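PDB 7LR8: uncharacterized protein ScGH5_18, which probably hydrolyses the Manβ1-4GlcNAc disaccharide from the N-glycan core, as a glycoside hydrolase of subfamily GH5_18. Local coordinates for residues B[24-29]-B[103-108]; B[57-62]-B[108-113]; B[201-206]-B[246-251]; B[251-256]-B[262-267]. The protein carries 1 engineered substitution. All blocks are in the same frame, centred on the assembly; numbering follows the deposited sequence.

Contact 1: residues B[24-29]-B[103-108]; sequences NGWFHH and FDFLPA. With SO4 (sulfate ion), chain J.
F105 brings the far end of its ring up to two rings at once, W26 and H28, and these aromatic rims make most of the contact. Its CZ lies 3.9 Å from CZ3 of W26, near the indole plane and beyond the six-membered edge. With H28 the touch is between carbons of the two rims: CE1 of F105 stands 3.8 Å from CE1 of H28, the planes are 72° apart, and neither ring lies over the other's face. A second apolar touch runs from CH2 of W26 to CD2 of F103, at 4.2 Å. The indole reaches this far because its CG is trans to the backbone N (chi1 -169°).

The turn itself packs the indole further: CD2 of F27 sits 3.2 Å above one face, toward the rim, and H28 CD2 lies in plane at the edge. H29 N bonds to W26 O at 2.9 Å, and G25 has backbone angles at which a side chain would run into the preceding carbonyl O.

D104 OD1 bonds to ND1 of the sugar-binding H99 and probably helps orient it. Separately, N24 ND2 gives a 3.3 Å hydrogen bond to O4 of a sulfate, probably a crystallisation component.

The loop between strand 15-19 and helix 35-46 thus meets the 99-100/103-104 hairpin; F316 packs edge-to-face on both W26 and F103, and H114 of the second subunit stacks on F103.

Contact 2: residues B[57-62]-B[108-113]; sequences PLWPVF and AWTTTW. With NAG (2-acetamido-2-deoxy-beta-D-glucopyranose), chain C; AE3 (2-(2-ethoxyethoxy)ethanol), chain G.
W59, the first residue of helix 59-62, aims the six-membered part of its indole at W109 and T110. Two residues earlier, P57 lays CB 3.6 Å above the centre of the F62 ring, and L58 occupies the N-cap, its O accepting from F62 N at 2.9 Å. At W59 a chi1 of -179° swings the indole off the helix toward 108-113. There CZ2 of W59 comes 3.7 Å from CH2 of W109, with the planes nearly perpendicular at 84° but the approach slanted. CH2 of W59 also reaches CG2 of T110, at 4.2 Å, and that same methyl lies 3.7 Å above one face of W109, toward its rim, beside the point where the indoles touch.

Both indole nitrogens are satisfied by one residue beyond the helix: W59 NE1 bonds to Q63 OE1 and W109 NE1 to Q63 O. T110 OG1 turns back to P107 O.

Past this apolar junction the chain runs on to W113, whose ring carries the N-acetyl methyl of a GlcNAc, C8 lying 3.4 Å above its centre in a CH-pi contact. That sugar is also hydrogen-bonded to H99 of the second subunit. These are loops that follow strands 52-55 and 90-94 at the C-terminal end of a TIM barrel, where GH5 enzymes bind their glycans, and here one reaches into the partner's sugar site.

Contact 3: residues B[201-206]-B[246-251]; sequences AWYLDD and AAYLVE
Y203 reaches its phenol end into the angle between Y248 and L249, two successive residues of helix 240-253. Its OH lies 3.4 Å from CE2 of Y248; the OH is near the plane of the Y248 ring and CE2 near that of Y203, so the two tyrosines meet along their edges and neither covers the other's face. The carbon rims follow at a slightly longer distance, with Y203 CE1 4.1 Å from Y248 CE2.

L249 offers one branch, CD2, which does double duty. It stands 3.5 Å from Y203 OH and 3.9 Å from Y203 CZ, coming in obliquely to that ring. From CD1 of W202 the same CD2 is 4.4 Å away, a looser touch with the five-membered part of the indole. The methyl is therefore shared between two consecutive aromatic residues. Backbones stay well apart, with 8.5 Å between CA of W202 and CA of L249, and the long rings bridge the gap. The chi1 of Y248, 171°, brings its CE2 to the Y203 hydroxyl, while its own hydroxyl goes on to hydrogen-bond to C376 O.

No hydrogen bond joins the two segments, and all four touching residues are buried. The short helix 200-203, which follows strand 194-196, is thereby set against helix 240-253. W202 also rests on T221 and V223 of strand 221-225, and L249 on S225 of the same strand. Beyond the barrel, helix 381-391 closes over the tyrosines: F383 touches Y203 and meets Y248 edge-to-face.

Contact 4: residues B[251-256]-B[262-267]; sequences ELAKAW and RPVWLQ
V264 meets K254 and A253 with one methyl each, and the segment that carries it starts at R262, which faces elsewhere: its guanidinium NH1 and NH2 bond to G218 O and S214 O, while NE bonds to T221 OG1. P263 then turns away from the helix. At V264 the chain enters the strand; chi1 of -176° points CG1 away from the backbone N, and it comes 4.3 Å from CB of A253. The other branch, CG2, lies against the lysine's aliphatic part, 3.9 Å from CG of K254 and 4.1 Å from its CE.

That lysine is extended beyond CG, and its NZ makes a 2.8 Å salt bridge to OE2 of E251 on the syn side, 24° out of the carboxylate plane. A further bond to P296 O holds the same ammonium, so the stem crossing V264 is anchored at its end.

Farther along, W265 turns to the opposite side of the strand, and CG of Q267 lies 3.7 Å above the centre of its ring. L266 centres an inverse gamma turn.

Helix 240-253 lies here in the beta-alpha-beta crossover from strand 221-225 to its parallel neighbour 264-269; the strand continues the barrel toward 298-304, through backbone bonds of V264 with E297 and W299.

From the N terminus, contact 1 opens in the loop after strand 15-19 and contact 2 opens at 57-62, before contact 1 has closed. Contact 1 then closes at 103-108 and contact 2 at 108-113, so the two loops cross and share A108; P107 packs on W59 between them, and both touch the second subunit. Contact 3 follows in series, closing 201-206 onto helix 240-253. From the shared E251, contact 4 closes a tight return to strand 264-269. W202 packs on A253 and W256, joining contacts 3 and 4 across the chain's centre from contact 1, with centres about 28 Å and 29 Å from that of contact 1.

Contact 1: residues B[24-29]-B[103-108]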
# COMPACT_ATOMS: atom_id res chain seq x y z
N ASN B 24 -15.14 -10.01 11.04
CA ASN B 24 -15.52 -10.01 9.62
C ASN B 24 -14.65 -8.99 8.89
O ASN B 24 -14.89 -7.78 8.98
CB ASN B 24 -17.00 -9.69 9.47
CG ASN B 24 -17.55 -10.14 8.13
OD1 ASN B 24 -16.81 -10.29 7.16
ND2 ASN B 24 -18.86 -10.37 8.08
N GLY B 25 -13.66 -9.47 8.14
CA GLY B 25 -12.81 -8.59 7.36
C GLY B 25 -11.49 -8.21 7.99
O GLY B 25 -10.65 -7.62 7.30
N TRP B 26 -11.29 -8.52 9.28
CA TRP B 26 -10.05 -8.12 9.96
C TRP B 26 -9.94 -6.59 9.84
O TRP B 26 -10.95 -5.89 9.73
CB TRP B 26 -8.87 -8.91 9.40
CG TRP B 26 -7.57 -8.81 10.16
CD1 TRP B 26 -7.32 -9.26 11.43
CD2 TRP B 26 -6.33 -8.27 9.68
NE1 TRP B 26 -6.01 -9.01 11.78
CE2 TRP B 26 -5.38 -8.40 10.73
CE3 TRP B 26 -5.93 -7.66 8.48
CZ2 TRP B 26 -4.07 -7.96 10.60
CZ3 TRP B 26 -4.62 -7.21 8.35
CH2 TRP B 26 -3.70 -7.36 9.41
N PHE B 27 -8.73 -6.05 9.84
CA PHE B 27 -8.61 -4.60 9.72
C PHE B 27 -8.99 -4.08 8.34
O PHE B 27 -9.14 -2.86 8.18
CB PHE B 27 -7.20 -4.17 10.08
CG PHE B 27 -6.82 -4.54 11.48
CD1 PHE B 27 -7.55 -4.06 12.56
CD2 PHE B 27 -5.75 -5.38 11.71
CE1 PHE B 27 -7.21 -4.42 13.85
CE2 PHE B 27 -5.40 -5.73 13.01
CZ PHE B 27 -6.14 -5.24 14.08
N HIS B 28 -9.18 -4.97 7.36
CA HIS B 28 -9.75 -4.54 6.09
C HIS B 28 -11.23 -4.21 6.20
O HIS B 28 -11.84 -3.83 5.19
CB HIS B 28 -9.53 -5.61 5.02
CG HIS B 28 -8.12 -6.11 4.93
ND1 HIS B 28 -7.06 -5.29 4.63
CD2 HIS B 28 -7.61 -7.36 5.07
CE1 HIS B 28 -5.94 -6.00 4.61
NE2 HIS B 28 -6.25 -7.26 4.87
N HIS B 29 -11.83 -4.31 7.40
CA HIS B 29 -13.25 -4.00 7.52
C HIS B 29 -13.54 -2.52 7.22
O HIS B 29 -14.69 -2.19 6.92
CB HIS B 29 -13.77 -4.39 8.90
CG HIS B 29 -13.43 -3.41 9.99
ND1 HIS B 29 -14.37 -2.94 10.88
CD2 HIS B 29 -12.26 -2.83 10.34
CE1 HIS B 29 -13.80 -2.10 11.72
NE2 HIS B 29 -12.51 -2.02 11.42
N PHE B 103 2.25 -7.44 8.32
CA PHE B 103 2.02 -6.61 7.13
C PHE B 103 2.31 -5.14 7.40
O PHE B 103 1.88 -4.58 8.42
CB PHE B 103 0.57 -6.75 6.66
CG PHE B 103 0.19 -8.14 6.27
CD1 PHE B 103 0.49 -8.63 5.01
CD2 PHE B 103 -0.47 -8.98 7.19
CE1 PHE B 103 0.15 -9.94 4.66
CE2 PHE B 103 -0.82 -10.26 6.84
CZ PHE B 103 -0.51 -10.75 5.57
N ASP B 104 2.98 -4.50 6.45
CA ASP B 104 3.17 -3.05 6.44
C ASP B 104 2.15 -2.42 5.51
O ASP B 104 2.10 -2.73 4.31
CB ASP B 104 4.58 -2.68 5.96
CG ASP B 104 5.66 -3.01 6.97
OD1 ASP B 104 5.37 -3.14 8.19
OD2 ASP B 104 6.82 -3.13 6.53
N PHE B 105 1.36 -1.47 6.05
CA PHE B 105 0.37 -0.72 5.29
C PHE B 105 0.90 0.70 5.10
O PHE B 105 0.74 1.56 5.97
CB PHE B 105 -0.98 -0.74 6.00
CG PHE B 105 -1.57 -2.12 6.09
CD1 PHE B 105 -2.24 -2.67 5.01
CD2 PHE B 105 -1.39 -2.89 7.23
CE1 PHE B 105 -2.76 -3.97 5.06
CE2 PHE B 105 -1.90 -4.19 7.29
CZ PHE B 105 -2.59 -4.72 6.21
N LEU B 106 1.56 0.93 3.96
CA LEU B 106 2.19 2.22 3.71
C LEU B 106 1.48 2.96 2.59
O LEU B 106 1.21 2.37 1.54
CB LEU B 106 3.67 2.02 3.35
CG LEU B 106 4.56 1.44 4.45
CD1 LEU B 106 5.85 0.86 3.86
CD2 LEU B 106 4.86 2.48 5.52
N PRO B 107 1.17 4.25 2.77
CA PRO B 107 0.49 4.99 1.70
C PRO B 107 1.38 5.12 0.47
O PRO B 107 2.60 5.20 0.57
CB PRO B 107 0.21 6.36 2.33
CG PRO B 107 0.30 6.13 3.83
CD PRO B 107 1.36 5.07 3.98
N ALA B 108 0.73 5.15 -0.70
CA ALA B 108 1.48 5.24 -1.95
C ALA B 108 2.33 6.49 -2.01
O ALA B 108 3.37 6.50 -2.68
CB ALA B 108 0.50 5.20 -3.13
S SO4 J . -21.50 -11.00 11.01
O1 SO4 J . -21.99 -10.47 9.73
O2 SO4 J . -22.16 -10.30 12.10
O3 SO4 J . -21.78 -12.43 11.09
O4 SO4 J . -20.05 -10.79 11.09

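Contact 2: residues B[57-62]-B[108-113]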
# COMPACT_ATOMS: atom_id res chain seq x y z
N PRO B 57 -7.25 2.07 12.94
CA PRO B 57 -7.37 2.53 11.56
C PRO B 57 -6.28 1.91 10.70
O PRO B 57 -5.20 1.56 11.20
CB PRO B 57 -7.16 4.05 11.67
CG PRO B 57 -7.39 4.40 13.08
CD PRO B 57 -7.13 3.16 13.92
N LEU B 58 -6.56 1.79 9.41
CA LEU B 58 -5.53 1.50 8.41
C LEU B 58 -5.15 2.83 7.77
O LEU B 58 -5.97 3.46 7.09
CB LEU B 58 -6.03 0.52 7.36
CG LEU B 58 -6.11 -0.95 7.78
CD1 LEU B 58 -6.49 -1.83 6.59
CD2 LEU B 58 -4.79 -1.42 8.38
N TRP B 59 -3.92 3.28 8.03
CA TRP B 59 -3.48 4.61 7.61
C TRP B 59 -3.68 4.87 6.12
O TRP B 59 -4.28 5.90 5.78
CB TRP B 59 -2.02 4.79 8.05
CG TRP B 59 -1.40 6.14 7.71
CD1 TRP B 59 -2.05 7.35 7.59
CD2 TRP B 59 -0.00 6.40 7.51
NE1 TRP B 59 -1.13 8.34 7.29
CE2 TRP B 59 0.12 7.78 7.22
CE3 TRP B 59 1.15 5.61 7.50
CZ2 TRP B 59 1.35 8.38 6.96
CZ3 TRP B 59 2.37 6.20 7.25
CH2 TRP B 59 2.46 7.58 6.97
N PRO B 60 -3.25 4.00 5.19
CA PRO B 60 -3.48 4.31 3.76
C PRO B 60 -4.95 4.37 3.38
O PRO B 60 -5.30 5.06 2.41
CB PRO B 60 -2.77 3.18 3.01
CG PRO B 60 -1.89 2.49 4.02
CD PRO B 60 -2.58 2.69 5.34
N VAL B 61 -5.83 3.67 4.11
CA VAL B 61 -7.25 3.78 3.83
C VAL B 61 -7.81 5.10 4.36
O VAL B 61 -8.68 5.72 3.74
CB VAL B 61 -7.99 2.56 4.42
CG1 VAL B 61 -9.50 2.73 4.30
CG2 VAL B 61 -7.53 1.31 3.71
N PHE B 62 -7.30 5.56 5.51
CA PHE B 62 -7.78 6.82 6.07
C PHE B 62 -7.17 8.03 5.37
O PHE B 62 -7.84 9.06 5.25
CB PHE B 62 -7.47 6.87 7.57
CG PHE B 62 -8.47 6.16 8.42
CD1 PHE B 62 -8.74 4.81 8.24
CD2 PHE B 62 -9.17 6.84 9.41
CE1 PHE B 62 -9.68 4.16 9.05
CE2 PHE B 62 -10.09 6.20 10.21
CZ PHE B 62 -10.35 4.86 10.02
N ALA B 108 0.73 5.15 -0.70
CA ALA B 108 1.48 5.24 -1.95
C ALA B 108 2.33 6.49 -2.01
O ALA B 108 3.37 6.50 -2.68
CB ALA B 108 0.50 5.20 -3.13
N TRP B 109 1.94 7.53 -1.27
CA TRP B 109 2.67 8.79 -1.30
C TRP B 109 3.86 8.80 -0.36
O TRP B 109 4.50 9.84 -0.21
CB TRP B 109 1.72 9.95 -0.99
CG TRP B 109 0.83 9.77 0.22
CD1 TRP B 109 -0.42 9.20 0.24
CD2 TRP B 109 1.08 10.24 1.55
NE1 TRP B 109 -0.95 9.28 1.51
CE2 TRP B 109 -0.05 9.90 2.34
CE3 TRP B 109 2.15 10.91 2.16
CZ2 TRP B 109 -0.13 10.20 3.70
CZ3 TRP B 109 2.06 11.23 3.51
CH2 TRP B 109 0.93 10.86 4.27
N THR B 110 4.18 7.66 0.26
CA THR B 110 5.40 7.51 1.05
C THR B 110 6.42 6.56 0.42
O THR B 110 7.49 6.38 1.00
CB THR B 110 5.09 7.02 2.48
OG1 THR B 110 4.64 5.66 2.45
CG2 THR B 110 4.01 7.89 3.12
N THR B 111 6.12 5.93 -0.71
CA THR B 111 6.93 4.81 -1.19
C THR B 111 7.33 4.99 -2.65
O THR B 111 6.79 5.84 -3.37
CB THR B 111 6.17 3.47 -0.99
OG1 THR B 111 7.07 2.37 -1.08
CG2 THR B 111 5.08 3.32 -2.03
N THR B 112 8.31 4.15 -3.06
CA THR B 112 8.96 4.09 -4.38
C THR B 112 9.18 5.47 -4.99
O THR B 112 10.08 6.20 -4.56
CB THR B 112 8.19 3.17 -5.34
OG1 THR B 112 6.87 3.66 -5.59
CG2 THR B 112 8.08 1.76 -4.76
N TRP B 113 8.40 5.84 -6.02
CA TRP B 113 8.61 7.14 -6.66
C TRP B 113 8.45 8.30 -5.70
O TRP B 113 8.99 9.39 -5.96
CB TRP B 113 7.65 7.33 -7.83
CG TRP B 113 7.74 6.29 -8.89
CD1 TRP B 113 6.87 5.26 -9.11
CD2 TRP B 113 8.76 6.18 -9.89
NE1 TRP B 113 7.28 4.52 -10.20
CE2 TRP B 113 8.44 5.06 -10.68
CE3 TRP B 113 9.91 6.92 -10.19
CZ2 TRP B 113 9.23 4.66 -11.77
CZ3 TRP B 113 10.69 6.52 -11.26
CH2 TRP B 113 10.35 5.41 -12.03
C1 NAG C . 6.24 7.49 -16.98
C2 NAG C . 5.34 7.83 -15.78
C3 NAG C . 4.00 7.09 -15.90
C4 NAG C . 3.37 7.29 -17.28
C5 NAG C . 4.40 6.91 -18.34
C6 NAG C . 3.94 7.08 -19.77
C7 NAG C . 6.05 8.24 -13.45
C8 NAG C . 6.81 7.68 -12.28
N2 NAG C . 6.02 7.47 -14.54
O1 NAG C . 7.42 8.22 -16.91
O3 NAG C . 3.11 7.50 -14.87
O4 NAG C . 2.18 6.51 -17.38
O5 NAG C . 5.55 7.75 -18.19
O6 NAG C . 4.93 6.64 -20.70
O7 NAG C . 5.47 9.32 -13.39
C1 AE3 G . 9.42 14.40 -6.42
C2 AE3 G . 8.14 13.73 -6.91
O2 AE3 G . 8.50 12.72 -7.81
C3 AE3 G . 7.52 11.74 -8.03
C4 AE3 G . 7.99 10.89 -9.20
O3 AE3 G . 7.60 11.49 -10.39
C5 AE3 G . 8.41 11.17 -11.49
C6 AE3 G . 7.71 11.56 -12.79
O4 AE3 G . 7.87 12.93 -13.05

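Contact 3: residues B[201-206]-B[246-251]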
# COMPACT_ATOMS: atom_id res chain seq x y z
N ALA B 201 12.82 -1.58 21.46
CA ALA B 201 13.13 -0.37 22.23
C ALA B 201 13.83 -0.71 23.55
O ALA B 201 14.59 0.12 24.07
CB ALA B 201 11.86 0.43 22.50
N TRP B 202 13.59 -1.90 24.10
CA TRP B 202 14.26 -2.32 25.33
C TRP B 202 15.40 -3.30 25.11
O TRP B 202 16.27 -3.41 25.97
CB TRP B 202 13.25 -2.96 26.30
CG TRP B 202 11.96 -2.21 26.36
CD1 TRP B 202 10.83 -2.44 25.62
CD2 TRP B 202 11.67 -1.09 27.20
NE1 TRP B 202 9.86 -1.53 25.95
CE2 TRP B 202 10.35 -0.69 26.92
CE3 TRP B 202 12.39 -0.38 28.15
CZ2 TRP B 202 9.74 0.38 27.56
CZ3 TRP B 202 11.79 0.68 28.79
CH2 TRP B 202 10.48 1.05 28.49
N TYR B 203 15.42 -4.00 23.98
CA TYR B 203 16.25 -5.19 23.82
C TYR B 203 17.35 -5.08 22.77
O TYR B 203 18.32 -5.85 22.85
CB TYR B 203 15.37 -6.40 23.46
CG TYR B 203 14.50 -6.95 24.57
CD1 TYR B 203 14.57 -6.46 25.88
CD2 TYR B 203 13.61 -7.97 24.30
CE1 TYR B 203 13.76 -7.01 26.89
CE2 TYR B 203 12.81 -8.51 25.29
CZ TYR B 203 12.88 -8.03 26.58
OH TYR B 203 12.08 -8.60 27.55
N LEU B 204 17.24 -4.16 21.81
CA LEU B 204 18.11 -4.13 20.63
C LEU B 204 19.11 -2.99 20.76
O LEU B 204 18.73 -1.81 20.72
CB LEU B 204 17.29 -3.95 19.36
CG LEU B 204 16.99 -5.11 18.41
CD1 LEU B 204 16.71 -4.56 17.02
CD2 LEU B 204 18.15 -6.09 18.37
N ASP B 205 20.39 -3.33 20.86
CA ASP B 205 21.43 -2.30 20.83
C ASP B 205 21.33 -1.52 19.52
O ASP B 205 21.03 -2.09 18.47
CB ASP B 205 22.82 -2.92 20.96
CG ASP B 205 23.01 -3.69 22.26
OD1 ASP B 205 22.33 -3.38 23.26
OD2 ASP B 205 23.85 -4.60 22.27
N ASP B 206 21.56 -0.21 19.60
CA ASP B 206 21.58 0.70 18.46
C ASP B 206 20.21 0.92 17.82
O ASP B 206 20.12 1.62 16.81
CB ASP B 206 22.57 0.23 17.38
CG ASP B 206 23.96 0.02 17.93
OD1 ASP B 206 24.42 0.86 18.73
OD2 ASP B 206 24.60 -0.98 17.56
N ALA B 246 5.79 -10.55 30.88
CA ALA B 246 5.05 -9.29 30.83
C ALA B 246 5.28 -8.46 32.09
O ALA B 246 5.43 -7.24 32.01
CB ALA B 246 3.57 -9.56 30.59
N ALA B 247 5.29 -9.11 33.27
CA ALA B 247 5.62 -8.40 34.50
C ALA B 247 7.04 -7.85 34.45
O ALA B 247 7.32 -6.77 34.98
CB ALA B 247 5.45 -9.33 35.71
N TYR B 248 7.96 -8.59 33.83
CA TYR B 248 9.32 -8.08 33.65
C TYR B 248 9.33 -6.77 32.86
O TYR B 248 10.02 -5.82 33.24
CB TYR B 248 10.16 -9.11 32.94
CG TYR B 248 11.52 -8.61 32.50
CD1 TYR B 248 12.42 -8.09 33.42
CD2 TYR B 248 11.93 -8.72 31.18
CE1 TYR B 248 13.68 -7.66 33.03
CE2 TYR B 248 13.18 -8.31 30.78
CZ TYR B 248 14.05 -7.78 31.71
OH TYR B 248 15.31 -7.36 31.31
N LEU B 249 8.65 -6.74 31.72
CA LEU B 249 8.67 -5.52 30.92
C LEU B 249 8.07 -4.36 31.71
O LEU B 249 8.55 -3.22 31.62
CB LEU B 249 7.92 -5.72 29.61
CG LEU B 249 8.63 -6.47 28.48
CD1 LEU B 249 7.74 -6.44 27.24
CD2 LEU B 249 10.00 -5.87 28.19
N VAL B 250 7.03 -4.63 32.50
CA VAL B 250 6.41 -3.60 33.32
C VAL B 250 7.43 -3.01 34.29
O VAL B 250 7.60 -1.79 34.37
CB VAL B 250 5.18 -4.17 34.07
CG1 VAL B 250 4.73 -3.23 35.21
CG2 VAL B 250 4.04 -4.43 33.09
N GLU B 251 8.12 -3.87 35.03
CA GLU B 251 9.05 -3.38 36.04
C GLU B 251 10.32 -2.82 35.40
O GLU B 251 10.93 -1.90 35.96
CB GLU B 251 9.39 -4.48 37.05
CG GLU B 251 8.20 -4.88 37.90
CD GLU B 251 7.60 -3.70 38.63
OE1 GLU B 251 8.37 -2.95 39.27
OE2 GLU B 251 6.36 -3.53 38.57

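Contact 4: residues B[251-256]-B[262-267]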
# COMPACT_ATOMS: atom_id res chain seq x y z
N GLU B 251 8.12 -3.87 35.03
CA GLU B 251 9.05 -3.38 36.04
C GLU B 251 10.32 -2.82 35.40
O GLU B 251 10.93 -1.90 35.96
CB GLU B 251 9.39 -4.48 37.05
CG GLU B 251 8.20 -4.88 37.90
CD GLU B 251 7.60 -3.70 38.63
OE1 GLU B 251 8.37 -2.95 39.27
OE2 GLU B 251 6.36 -3.53 38.57
N LEU B 252 10.73 -3.36 34.25
CA LEU B 252 11.89 -2.83 33.56
C LEU B 252 11.63 -1.41 33.08
O LEU B 252 12.49 -0.53 33.23
CB LEU B 252 12.25 -3.73 32.37
CG LEU B 252 13.42 -3.29 31.48
CD1 LEU B 252 14.70 -3.29 32.29
CD2 LEU B 252 13.55 -4.21 30.28
N ALA B 253 10.45 -1.17 32.51
CA ALA B 253 10.14 0.13 31.93
C ALA B 253 10.18 1.23 32.98
O ALA B 253 10.48 2.39 32.67
CB ALA B 253 8.76 0.07 31.26
N LYS B 254 9.91 0.88 34.24
CA LYS B 254 9.93 1.85 35.33
C LYS B 254 11.31 2.45 35.56
O LYS B 254 11.40 3.56 36.10
CB LYS B 254 9.42 1.20 36.61
CG LYS B 254 7.93 0.84 36.56
CD LYS B 254 7.46 0.14 37.82
CE LYS B 254 5.97 -0.14 37.73
NZ LYS B 254 5.49 -0.89 38.91
N ALA B 255 12.39 1.74 35.20
CA ALA B 255 13.72 2.25 35.53
C ALA B 255 13.98 3.62 34.89
O ALA B 255 14.72 4.43 35.47
CB ALA B 255 14.80 1.26 35.09
N TRP B 256 13.39 3.88 33.73
CA TRP B 256 13.67 5.09 32.96
C TRP B 256 12.67 6.21 33.21
O TRP B 256 12.83 7.30 32.64
CB TRP B 256 13.70 4.77 31.46
CG TRP B 256 14.95 4.07 31.02
CD1 TRP B 256 16.10 4.64 30.56
CD2 TRP B 256 15.18 2.65 31.00
NE1 TRP B 256 17.03 3.67 30.26
CE2 TRP B 256 16.49 2.44 30.53
CE3 TRP B 256 14.40 1.54 31.35
CZ2 TRP B 256 17.04 1.16 30.38
CZ3 TRP B 256 14.94 0.27 31.20
CH2 TRP B 256 16.25 0.09 30.72
N ARG B 262 4.69 6.85 37.50
CA ARG B 262 4.20 6.86 36.12
C ARG B 262 3.59 5.50 35.79
O ARG B 262 4.24 4.47 35.99
CB ARG B 262 5.34 7.16 35.15
CG ARG B 262 4.96 7.03 33.66
CD ARG B 262 6.17 7.32 32.79
NE ARG B 262 5.99 7.13 31.35
CZ ARG B 262 5.73 8.11 30.48
NH1 ARG B 262 5.55 9.36 30.90
NH2 ARG B 262 5.63 7.83 29.18
N PRO B 263 2.35 5.45 35.32
CA PRO B 263 1.73 4.15 35.01
C PRO B 263 2.41 3.48 33.83
O PRO B 263 2.90 4.13 32.91
CB PRO B 263 0.28 4.51 34.68
CG PRO B 263 0.07 5.88 35.28
CD PRO B 263 1.40 6.56 35.14
N VAL B 264 2.45 2.14 33.88
CA VAL B 264 2.92 1.31 32.78
C VAL B 264 1.72 0.53 32.24
O VAL B 264 1.06 -0.20 32.99
CB VAL B 264 4.04 0.35 33.21
CG1 VAL B 264 4.57 -0.42 31.99
CG2 VAL B 264 5.17 1.13 33.87
N TRP B 265 1.45 0.69 30.94
CA TRP B 265 0.31 0.04 30.29
C TRP B 265 0.81 -1.20 29.55
O TRP B 265 1.55 -1.09 28.57
CB TRP B 265 -0.37 1.02 29.34
CG TRP B 265 -1.63 0.51 28.66
CD1 TRP B 265 -2.19 -0.73 28.78
CD2 TRP B 265 -2.46 1.25 27.76
NE1 TRP B 265 -3.33 -0.81 28.00
CE2 TRP B 265 -3.50 0.39 27.36
CE3 TRP B 265 -2.41 2.55 27.23
CZ2 TRP B 265 -4.50 0.80 26.48
CZ3 TRP B 265 -3.40 2.95 26.36
CH2 TRP B 265 -4.43 2.08 25.98
N LEU B 266 0.43 -2.39 30.03
CA LEU B 266 0.68 -3.60 29.26
C LEU B 266 -0.34 -3.63 28.14
O LEU B 266 -1.43 -4.19 28.26
CB LEU B 266 0.59 -4.84 30.15
CG LEU B 266 0.81 -6.15 29.42
CD1 LEU B 266 2.23 -6.24 28.87
CD2 LEU B 266 0.53 -7.31 30.40
N GLN B 267 0.00 -2.97 27.03
CA GLN B 267 -0.94 -2.69 25.96
C GLN B 267 -1.08 -3.83 24.97
O GLN B 267 -2.04 -3.84 24.19
CB GLN B 267 -0.51 -1.41 25.24
CG GLN B 267 -1.58 -0.77 24.41
CD GLN B 267 -1.04 0.39 23.61
OE1 GLN B 267 -0.00 0.26 22.96
NE2 GLN B 267 -1.73 1.53 23.66